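Local coordinates for coiled-coil and C2 domain-containing protein 1-like (Drosophila melanogaster, PDB 6EI6) that binds monophosphorylated phosphatidylinositols and regulates endosomal protein sorting through the ESCRT pathway, probably by preventing inappropriate polymerisation of the ESCRT-III subunit shrub, at residues 40-45 with 94-99. Numbering follows the deposited sequence.
Sequences VRMEEQ and EPLPKF
M42 reaches from the helix to L96, P97 and F99, and it alone carries the helical side of this contact. The evidence is that it accounts for 98 of the 169 Å² buried in total, while no other residue of 40-45 loses surface to 94-99. With CG anti to the carbonyl carbon (chi1 -75°) and chi2 extended, the chain runs straight out from the helix; the bend at chi3 (65°) then lays the methyl against both the carbonyl oxygen of P97 and the CD2 side of the F99 ring. The sulfur sits between two apolar groups: SD lies 3.8 Å from CG of L96 and 3.7 Å from CE2 of F99. Relative to the F99 ring it stands 4.6 Å from the centroid and 54° off the normal, so this Met-aromatic contact is oblique. Beyond the sulfur, CE of M42 comes 3.6 Å from the backbone O of P97 and 3.7 Å from CD2 of F99. That carbonyl oxygen also lies in the plane of the F99 ring, at its edge. The packed side is extended by V86 of helix 66-91, which also touches M42, and by L266 and L268 of strand 265-268 against F99.

The looser side is marked by the 4.3 Å separation of M42 CE from CD of P97 and by F99, which stays partly exposed. At the partly exposed flank, E43 forms salt bridges with R87 and K90, tying its helix to helix 66-91. Such packing is that of a helical hairpin, 34-62 with 66-91, near whose end the connection into strand 99-102 packs against helix 34-62. Together with the small antiparallel sheet of 99-102 and 265-268, it belongs to the C2-bearing C-terminal piece of the protein, the contact centred about 29 Å from the centre of the chain.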
loop_
_atom_site.group_PDB
_atom_site.type_symbol
_atom_site.label_atom_id
_atom_site.label_comp_id
_atom_site.label_asym_id
_atom_site.label_seq_id
_atom_site.Cartn_x
_atom_site.Cartn_y
_atom_site.Cartn_z
ATOM N N VAL A 40 -12.576 -21.681 13.494
ATOM C CA VAL A 40 -12.588 -20.301 13.039
ATOM C C VAL A 40 -11.163 -19.801 12.819
ATOM O O VAL A 40 -10.868 -19.156 11.809
ATOM C CB VAL A 40 -13.371 -19.441 14.051
ATOM C CG1 VAL A 40 -13.006 -17.969 13.944
ATOM C CG2 VAL A 40 -14.857 -19.635 13.856
ATOM N N ARG A 41 -10.256 -20.104 13.750
ATOM C CA ARG A 41 -8.861 -19.676 13.626
ATOM C C ARG A 41 -8.137 -20.356 12.460
ATOM O O ARG A 41 -7.292 -19.735 11.800
ATOM C CB ARG A 41 -8.125 -19.942 14.937
ATOM C CG ARG A 41 -8.678 -19.146 16.117
ATOM C CD ARG A 41 -8.346 -17.648 15.989
ATOM N NE ARG A 41 -8.921 -16.845 17.079
ATOM C CZ ARG A 41 -8.434 -15.675 17.502
ATOM N NH1 ARG A 41 -7.355 -15.132 16.954
ATOM N NH2 ARG A 41 -9.023 -15.055 18.496
ATOM N N MET A 42 -8.437 -21.629 12.204
ATOM C CA MET A 42 -7.921 -22.286 11.009
ATOM C C MET A 42 -8.265 -21.478 9.766
ATOM O O MET A 42 -7.409 -21.201 8.916
ATOM C CB MET A 42 -8.499 -23.701 10.904
ATOM C CG MET A 42 -7.887 -24.701 11.858
ATOM S SD MET A 42 -8.832 -26.243 11.948
ATOM C CE MET A 42 -8.606 -26.869 10.253
ATOM N N GLU A 43 -9.527 -21.092 9.646
ATOM C CA GLU A 43 -9.956 -20.346 8.474
ATOM C C GLU A 43 -9.323 -18.952 8.438
ATOM O O GLU A 43 -8.848 -18.502 7.385
ATOM C CB GLU A 43 -11.476 -20.282 8.473
ATOM C CG GLU A 43 -12.035 -19.723 7.213
ATOM C CD GLU A 43 -13.504 -19.998 7.074
ATOM O OE1 GLU A 43 -13.992 -20.970 7.729
ATOM O OE2 GLU A 43 -14.149 -19.232 6.316
ATOM N N GLU A 44 -9.287 -18.261 9.579
ATOM C CA GLU A 44 -8.605 -16.968 9.657
ATOM C C GLU A 44 -7.148 -17.080 9.237
ATOM O O GLU A 44 -6.642 -16.243 8.471
ATOM C CB GLU A 44 -8.685 -16.419 11.079
ATOM C CG GLU A 44 -10.062 -15.985 11.451
ATOM C CD GLU A 44 -10.349 -14.581 10.935
ATOM O OE1 GLU A 44 -9.384 -13.757 10.845
ATOM O OE2 GLU A 44 -11.526 -14.310 10.587
ATOM N N GLN A 45 -6.448 -18.095 9.770
ATOM C CA GLN A 45 -5.040 -18.254 9.457
ATOM C C GLN A 45 -4.836 -18.438 7.963
ATOM O O GLN A 45 -3.932 -17.826 7.374
ATOM C CB GLN A 45 -4.455 -19.433 10.224
ATOM C CG GLN A 45 -2.990 -19.709 9.862
ATOM C CD GLN A 45 -2.052 -18.689 10.491
ATOM O OE1 GLN A 45 -2.353 -18.152 11.544
ATOM N NE2 GLN A 45 -0.914 -18.424 9.845
ATOM N N GLU A 94 -18.624 -32.323 9.014
ATOM C CA GLU A 94 -17.595 -33.311 9.241
ATOM C C GLU A 94 -16.583 -32.773 10.234
ATOM O O GLU A 94 -16.591 -31.582 10.571
ATOM C CB GLU A 94 -16.924 -33.708 7.919
ATOM C CG GLU A 94 -17.587 -34.926 7.263
ATOM C CD GLU A 94 -18.439 -34.557 6.056
ATOM O OE1 GLU A 94 -18.619 -35.420 5.159
ATOM O OE2 GLU A 94 -18.909 -33.394 6.002
ATOM N N PRO A 95 -15.725 -33.634 10.769
ATOM C CA PRO A 95 -14.599 -33.128 11.554
ATOM C C PRO A 95 -13.805 -32.116 10.741
ATOM O O PRO A 95 -13.742 -32.191 9.509
ATOM C CB PRO A 95 -13.779 -34.389 11.873
ATOM C CG PRO A 95 -14.326 -35.469 10.991
ATOM C CD PRO A 95 -15.747 -35.106 10.710
ATOM N N LEU A 96 -13.254 -31.132 11.447
ATOM C CA LEU A 96 -12.234 -30.270 10.876
ATOM C C LEU A 96 -11.148 -31.138 10.233
ATOM O O LEU A 96 -10.840 -32.223 10.748
ATOM C CB LEU A 96 -11.635 -29.390 11.983
ATOM C CG LEU A 96 -12.148 -27.976 12.300
ATOM C CD1 LEU A 96 -13.188 -27.499 11.323
ATOM C CD2 LEU A 96 -12.672 -27.895 13.754
ATOM N N PRO A 97 -10.569 -30.721 9.108
ATOM C CA PRO A 97 -9.418 -31.463 8.568
ATOM C C PRO A 97 -8.217 -31.391 9.503
ATOM O O PRO A 97 -7.966 -30.374 10.156
ATOM C CB PRO A 97 -9.135 -30.768 7.228
ATOM C CG PRO A 97 -10.429 -30.120 6.846
ATOM C CD PRO A 97 -11.084 -29.718 8.163
ATOM N N LYS A 98 -7.497 -32.502 9.587
ATOM C CA LYS A 98 -6.182 -32.517 10.207
ATOM C C LYS A 98 -5.236 -31.549 9.504
ATOM O O LYS A 98 -5.298 -31.347 8.292
ATOM C CB LYS A 98 -5.602 -33.929 10.154
ATOM C CG LYS A 98 -6.422 -34.948 10.942
ATOM C CD LYS A 98 -5.509 -36.011 11.560
ATOM C CE LYS A 98 -4.197 -35.388 12.025
ATOM N NZ LYS A 98 -3.250 -36.453 12.457
ATOM N N PHE A 99 -4.321 -30.971 10.263
ATOM C CA PHE A 99 -3.382 -30.047 9.658
ATOM C C PHE A 99 -2.072 -30.102 10.424
ATOM O O PHE A 99 -1.959 -30.736 11.471
ATOM C CB PHE A 99 -3.947 -28.619 9.650
ATOM C CG PHE A 99 -4.200 -28.082 11.019
ATOM C CD1 PHE A 99 -3.198 -27.424 11.720
ATOM C CD2 PHE A 99 -5.428 -28.281 11.636
ATOM C CE1 PHE A 99 -3.431 -26.951 13.001
ATOM C CE2 PHE A 99 -5.673 -27.797 12.920
ATOM C CZ PHE A 99 -4.680 -27.133 13.606
#